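Local coordinates for protein xylan esterase 1 (Thermoanaerobacterium sp. 'JW/SL YS485', PDB 3FCY) that probably removes acetyl groups from xylan and related acetylated substrates, as a calcium-binding carbohydrate esterase of family CE7 with an alpha/beta-hydrolase fold, at residues 222-234 and 327-341. Numbering follows the deposited sequence.
Sequences PRVRKVVSEYPFL and HEPMRGFGDLAMQFM
In this alpha/beta-hydrolase fold, the loop of the predicted catalytic His327 and the C-terminal helix that follows it lie against strand 226-230 of the central sheet and the turn after it. Tyr231 turns its ring edge to the face of His327 in a T-shaped pair, centroids 4.8 Å apart and planes at 70°; its CD1 comes 3.4 Å from His327 CE1. With chi1 at 41°, its CG sits between the backbone N and the carbonyl carbon, and the ring reaches the backbone of Glu328 and the methyl of Met330, whose CE is 3.5 Å from Tyr231 CD2. An alanine in place of Tyr231 would remove the ring, and is likely to leave one face of the imidazole and the Met330 methyl without their packing partner. His327 itself is hydrogen-bonded through ND1 to Asp298 and through NE2 to Ser208, the probable triad. A water bridges Glu230 OE1 and Met330 N, 2.8 Å from each, while Glu230 CG packs on Phe333 CE2. Along the helix, antiparallel to the strand at 168°, Val228 splits its branches: CG1 meets the Phe333 edge and Ala337 CB, CG2 presses on Met341 CE at a tight 3.5 Å. Lys226 bends at chi2 and lays CD over the Phe340 face, 4.1 Å from the centroid, its NZ adding an off-centre cation-pi contact besides salt bridges to Asp289 and the calcium ligand Glu343. The CB atoms of Val227 and Ser229 are directed away from this helix, and their side chains touch helix 209-220, while strand 317-322 flanks Phe333 and Met330.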
loop_
_atom_site.group_PDB
_atom_site.type_symbol
_atom_site.label_atom_id
_atom_site.label_comp_id
_atom_site.label_asym_id
_atom_site.label_seq_id
_atom_site.Cartn_x
_atom_site.Cartn_y
_atom_site.Cartn_z
ATOM N N PRO A 222 -36.288 1.857 26.752
ATOM C CA PRO A 222 -36.688 0.449 26.892
ATOM C C PRO A 222 -37.974 0.055 26.166
ATOM O O PRO A 222 -38.232 -1.134 25.961
ATOM C CB PRO A 222 -36.808 0.269 28.407
ATOM C CG PRO A 222 -35.855 1.281 28.955
ATOM C CD PRO A 222 -36.124 2.478 28.079
ATOM N N ARG A 223 -38.781 1.040 25.782
ATOM C CA ARG A 223 -40.022 0.748 25.076
ATOM C C ARG A 223 -39.754 0.232 23.665
ATOM O O ARG A 223 -40.612 -0.424 23.069
ATOM C CB ARG A 223 -40.926 1.989 25.022
ATOM C CG ARG A 223 -41.598 2.336 26.354
ATOM C CD ARG A 223 -42.572 3.507 26.206
ATOM N NE ARG A 223 -41.882 4.758 25.901
ATOM C CZ ARG A 223 -42.477 5.858 25.446
ATOM N NH1 ARG A 223 -43.786 5.878 25.236
ATOM N NH2 ARG A 223 -41.757 6.946 25.197
ATOM N N VAL A 224 -38.572 0.526 23.128
ATOM C CA VAL A 224 -38.216 0.052 21.790
ATOM C C VAL A 224 -38.363 -1.467 21.772
ATOM O O VAL A 224 -37.783 -2.163 22.600
ATOM C CB VAL A 224 -36.773 0.450 21.424
ATOM C CG1 VAL A 224 -36.328 -0.282 20.167
ATOM C CG2 VAL A 224 -36.704 1.955 21.211
ATOM N N ARG A 225 -39.129 -1.964 20.806
ATOM C CA ARG A 225 -39.438 -3.390 20.683
ATOM C C ARG A 225 -38.462 -4.289 19.905
ATOM O O ARG A 225 -38.274 -5.457 20.270
ATOM C CB ARG A 225 -40.844 -3.530 20.086
ATOM C CG ARG A 225 -41.461 -4.905 20.239
ATOM C CD ARG A 225 -41.726 -5.232 21.701
ATOM N NE ARG A 225 -42.350 -6.543 21.842
ATOM C CZ ARG A 225 -41.744 -7.696 21.572
ATOM N NH1 ARG A 225 -40.485 -7.707 21.151
ATOM N NH2 ARG A 225 -42.406 -8.840 21.709
ATOM N N LYS A 226 -37.868 -3.765 18.832
ATOM C CA LYS A 226 -36.922 -4.534 18.012
ATOM C C LYS A 226 -35.613 -3.776 17.803
ATOM O O LYS A 226 -35.607 -2.549 17.667
ATOM C CB LYS A 226 -37.526 -4.857 16.637
ATOM C CG LYS A 226 -38.659 -5.876 16.641
ATOM C CD LYS A 226 -38.224 -7.243 17.135
ATOM C CE LYS A 226 -39.375 -8.230 17.027
ATOM N NZ LYS A 226 -39.084 -9.561 17.616
ATOM N N VAL A 227 -34.507 -4.515 17.756
ATOM C CA VAL A 227 -33.194 -3.902 17.574
ATOM C C VAL A 227 -32.299 -4.667 16.603
ATOM O O VAL A 227 -32.016 -5.847 16.808
ATOM C CB VAL A 227 -32.429 -3.806 18.915
ATOM C CG1 VAL A 227 -31.171 -2.964 18.739
ATOM C CG2 VAL A 227 -33.332 -3.232 20.001
ATOM N N VAL A 228 -31.868 -3.997 15.541
ATOM C CA VAL A 228 -30.957 -4.618 14.585
ATOM C C VAL A 228 -29.657 -3.829 14.670
ATOM O O VAL A 228 -29.613 -2.638 14.348
ATOM C CB VAL A 228 -31.501 -4.587 13.137
ATOM C CG1 VAL A 228 -30.441 -5.128 12.175
ATOM C CG2 VAL A 228 -32.769 -5.450 13.034
ATOM N N SER A 229 -28.609 -4.498 15.136
ATOM C CA SER A 229 -27.299 -3.880 15.294
ATOM C C SER A 229 -26.256 -4.627 14.471
ATOM O O SER A 229 -25.855 -5.745 14.811
ATOM C CB SER A 229 -26.908 -3.880 16.772
ATOM O OG SER A 229 -25.694 -3.188 16.982
ATOM N N GLU A 230 -25.823 -3.999 13.385
ATOM C CA GLU A 230 -24.842 -4.586 12.485
ATOM C C GLU A 230 -23.427 -4.126 12.808
ATOM O O GLU A 230 -23.139 -2.931 12.790
ATOM C CB GLU A 230 -25.206 -4.230 11.043
ATOM C CG GLU A 230 -26.564 -4.774 10.643
ATOM C CD GLU A 230 -26.995 -4.360 9.255
ATOM O OE1 GLU A 230 -26.224 -4.569 8.296
ATOM O OE2 GLU A 230 -28.118 -3.836 9.120
ATOM N N TYR A 231 -22.550 -5.089 13.091
ATOM C CA TYR A 231 -21.157 -4.807 13.443
ATOM C C TYR A 231 -21.037 -3.464 14.156
ATOM O O TYR A 231 -20.418 -2.525 13.653
ATOM C CB TYR A 231 -20.256 -4.852 12.193
ATOM C CG TYR A 231 -20.811 -4.226 10.926
ATOM C CD1 TYR A 231 -20.371 -2.976 10.487
ATOM C CD2 TYR A 231 -21.726 -4.913 10.130
ATOM C CE1 TYR A 231 -20.823 -2.431 9.277
ATOM C CE2 TYR A 231 -22.185 -4.379 8.925
ATOM C CZ TYR A 231 -21.729 -3.140 8.502
ATOM O OH TYR A 231 -22.171 -2.624 7.305
ATOM N N PRO A 232 -21.623 -3.372 15.362
ATOM C CA PRO A 232 -21.616 -2.155 16.180
ATOM C C PRO A 232 -20.259 -1.547 16.518
ATOM O O PRO A 232 -19.287 -2.245 16.807
ATOM C CB PRO A 232 -22.396 -2.571 17.428
ATOM C CG PRO A 232 -22.105 -4.046 17.535
ATOM C CD PRO A 232 -22.234 -4.494 16.100
ATOM N N PHE A 233 -20.236 -0.222 16.465
ATOM C CA PHE A 233 -19.076 0.610 16.764
ATOM C C PHE A 233 -19.400 1.191 18.147
ATOM O O PHE A 233 -20.547 1.106 18.588
ATOM C CB PHE A 233 -19.008 1.717 15.702
ATOM C CG PHE A 233 -17.876 2.698 15.871
ATOM C CD1 PHE A 233 -16.552 2.274 15.891
ATOM C CD2 PHE A 233 -18.141 4.069 15.914
ATOM C CE1 PHE A 233 -15.507 3.199 15.942
ATOM C CE2 PHE A 233 -17.106 4.999 15.964
ATOM C CZ PHE A 233 -15.786 4.561 15.978
ATOM N N LEU A 234 -18.406 1.756 18.828
ATOM C CA LEU A 234 -18.599 2.361 20.153
ATOM C C LEU A 234 -18.760 1.342 21.278
ATOM O O LEU A 234 -19.519 1.563 22.226
ATOM C CB LEU A 234 -19.823 3.286 20.145
ATOM C CG LEU A 234 -19.858 4.409 19.103
ATOM C CD1 LEU A 234 -21.190 5.141 19.217
ATOM C CD2 LEU A 234 -18.686 5.371 19.311
ATOM N N HIS A 327 -15.810 -5.165 7.831
ATOM C CA HIS A 327 -16.693 -4.058 8.195
ATOM C C HIS A 327 -17.481 -3.686 6.943
ATOM O O HIS A 327 -17.170 -2.706 6.270
ATOM C CB HIS A 327 -15.855 -2.869 8.651
ATOM C CG HIS A 327 -16.595 -1.914 9.530
ATOM N ND1 HIS A 327 -16.991 -2.239 10.808
ATOM C CD2 HIS A 327 -16.997 -0.638 9.323
ATOM C CE1 HIS A 327 -17.603 -1.203 11.353
ATOM N NE2 HIS A 327 -17.620 -0.219 10.473
ATOM N N GLU A 328 -18.523 -4.454 6.651
ATOM C CA GLU A 328 -19.286 -4.240 5.432
ATOM C C GLU A 328 -20.625 -4.965 5.496
ATOM O O GLU A 328 -20.819 -5.848 6.325
ATOM C CB GLU A 328 -18.493 -4.830 4.271
ATOM C CG GLU A 328 -18.329 -6.346 4.446
ATOM C CD GLU A 328 -17.429 -6.998 3.417
ATOM O OE1 GLU A 328 -17.647 -6.790 2.205
ATOM O OE2 GLU A 328 -16.511 -7.736 3.829
ATOM N N PRO A 329 -21.561 -4.607 4.604
ATOM C CA PRO A 329 -22.871 -5.260 4.583
ATOM C C PRO A 329 -22.654 -6.747 4.289
ATOM O O PRO A 329 -21.852 -7.101 3.426
ATOM C CB PRO A 329 -23.591 -4.552 3.437
ATOM C CG PRO A 329 -22.988 -3.185 3.454
ATOM C CD PRO A 329 -21.523 -3.477 3.659
ATOM N N MET A 330 -23.356 -7.614 5.003
ATOM C CA MET A 330 -23.205 -9.050 4.798
ATOM C C MET A 330 -24.370 -9.624 3.996
ATOM O O MET A 330 -25.530 -9.500 4.390
ATOM C CB MET A 330 -23.062 -9.745 6.151
ATOM C CG MET A 330 -21.706 -9.459 6.812
ATOM S SD MET A 330 -21.791 -9.148 8.585
ATOM C CE MET A 330 -20.465 -7.929 8.789
ATOM N N ARG A 331 -24.047 -10.249 2.865
ATOM C CA ARG A 331 -25.067 -10.806 1.984
ATOM C C ARG A 331 -26.107 -11.650 2.699
ATOM O O ARG A 331 -25.782 -12.571 3.453
ATOM C CB ARG A 331 -24.421 -11.617 0.849
ATOM C CG ARG A 331 -23.710 -10.763 -0.204
ATOM C CD ARG A 331 -23.160 -11.631 -1.335
ATOM N NE ARG A 331 -22.258 -10.899 -2.226
ATOM C CZ ARG A 331 -22.643 -9.987 -3.113
ATOM N NH1 ARG A 331 -23.927 -9.677 -3.242
ATOM N NH2 ARG A 331 -21.741 -9.389 -3.882
ATOM N N GLY A 332 -27.370 -11.310 2.456
ATOM C CA GLY A 332 -28.464 -12.030 3.072
ATOM C C GLY A 332 -28.953 -11.446 4.384
ATOM O O GLY A 332 -30.134 -11.578 4.710
ATOM N N PHE A 333 -28.074 -10.789 5.140
ATOM C CA PHE A 333 -28.494 -10.234 6.424
ATOM C C PHE A 333 -29.599 -9.197 6.304
ATOM O O PHE A 333 -30.487 -9.131 7.155
ATOM C CB PHE A 333 -27.331 -9.604 7.185
ATOM C CG PHE A 333 -27.695 -9.214 8.590
ATOM C CD1 PHE A 333 -27.788 -10.182 9.587
ATOM C CD2 PHE A 333 -28.026 -7.898 8.897
ATOM C CE1 PHE A 333 -28.212 -9.846 10.872
ATOM C CE2 PHE A 333 -28.449 -7.550 10.181
ATOM C CZ PHE A 333 -28.544 -8.528 11.170
ATOM N N GLY A 334 -29.529 -8.368 5.264
ATOM C CA GLY A 334 -30.552 -7.357 5.069
ATOM C C GLY A 334 -31.928 -7.997 5.071
ATOM O O GLY A 334 -32.883 -7.444 5.621
ATOM N N ASP A 335 -32.032 -9.170 4.451
ATOM C CA ASP A 335 -33.297 -9.893 4.390
ATOM C C ASP A 335 -33.681 -10.460 5.753
ATOM O O ASP A 335 -34.855 -10.452 6.117
ATOM C CB ASP A 335 -33.226 -11.005 3.339
ATOM C CG ASP A 335 -33.297 -10.460 1.918
ATOM O OD1 ASP A 335 -33.135 -11.246 0.961
ATOM O OD2 ASP A 335 -33.519 -9.239 1.759
ATOM N N LEU A 336 -32.700 -10.946 6.510
ATOM C CA LEU A 336 -32.983 -11.476 7.842
ATOM C C LEU A 336 -33.460 -10.321 8.728
ATOM O O LEU A 336 -34.378 -10.477 9.541
ATOM C CB LEU A 336 -31.730 -12.119 8.453
ATOM C CG LEU A 336 -31.205 -13.404 7.798
ATOM C CD1 LEU A 336 -29.916 -13.844 8.480
ATOM C CD2 LEU A 336 -32.270 -14.505 7.898
ATOM N N ALA A 337 -32.833 -9.159 8.556
ATOM C CA ALA A 337 -33.189 -7.975 9.331
ATOM C C ALA A 337 -34.622 -7.536 9.050
ATOM O O ALA A 337 -35.364 -7.228 9.976
ATOM C CB ALA A 337 -32.216 -6.822 9.025
ATOM N N MET A 338 -35.020 -7.498 7.780
ATOM C CA MET A 338 -36.384 -7.086 7.464
ATOM C C MET A 338 -37.423 -8.071 7.998
ATOM O O MET A 338 -38.437 -7.663 8.554
ATOM C CB MET A 338 -36.598 -6.920 5.958
ATOM C CG MET A 338 -38.065 -6.612 5.638
ATOM S SD MET A 338 -38.382 -6.078 3.961
ATOM C CE MET A 338 -38.058 -4.308 4.109
ATOM N N GLN A 339 -37.180 -9.365 7.813
ATOM C CA GLN A 339 -38.111 -10.369 8.313
ATOM C C GLN A 339 -38.211 -10.208 9.828
ATOM O O GLN A 339 -39.281 -10.370 10.407
ATOM C CB GLN A 339 -37.626 -11.775 7.961
ATOM C CG GLN A 339 -37.740 -12.135 6.480
ATOM C CD GLN A 339 -39.179 -12.109 5.977
ATOM O OE1 GLN A 339 -40.100 -12.521 6.681
ATOM N NE2 GLN A 339 -39.373 -11.638 4.746
ATOM N N PHE A 340 -37.088 -9.869 10.460
ATOM C CA PHE A 340 -37.039 -9.668 11.909
ATOM C C PHE A 340 -37.896 -8.458 12.283
ATOM O O PHE A 340 -38.650 -8.493 13.260
ATOM C CB PHE A 340 -35.592 -9.427 12.349
ATOM C CG PHE A 340 -35.411 -9.272 13.840
ATOM C CD1 PHE A 340 -35.600 -10.355 14.699
ATOM C CD2 PHE A 340 -34.994 -8.056 14.378
ATOM C CE1 PHE A 340 -35.369 -10.230 16.075
ATOM C CE2 PHE A 340 -34.760 -7.921 15.748
ATOM C CZ PHE A 340 -34.947 -9.017 16.598
ATOM N N MET A 341 -37.778 -7.387 11.500
ATOM C CA MET A 341 -38.544 -6.172 11.762
ATOM C C MET A 341 -40.027 -6.378 11.484
ATOM O O MET A 341 -40.873 -5.827 12.188
ATOM C CB MET A 341 -38.015 -5.002 10.923
ATOM C CG MET A 341 -36.740 -4.366 11.480
ATOM S SD MET A 341 -36.981 -3.679 13.147
ATOM C CE MET A 341 -35.323 -3.144 13.554
HETATM O O HOH W 1 -24.822 -6.770 7.274
#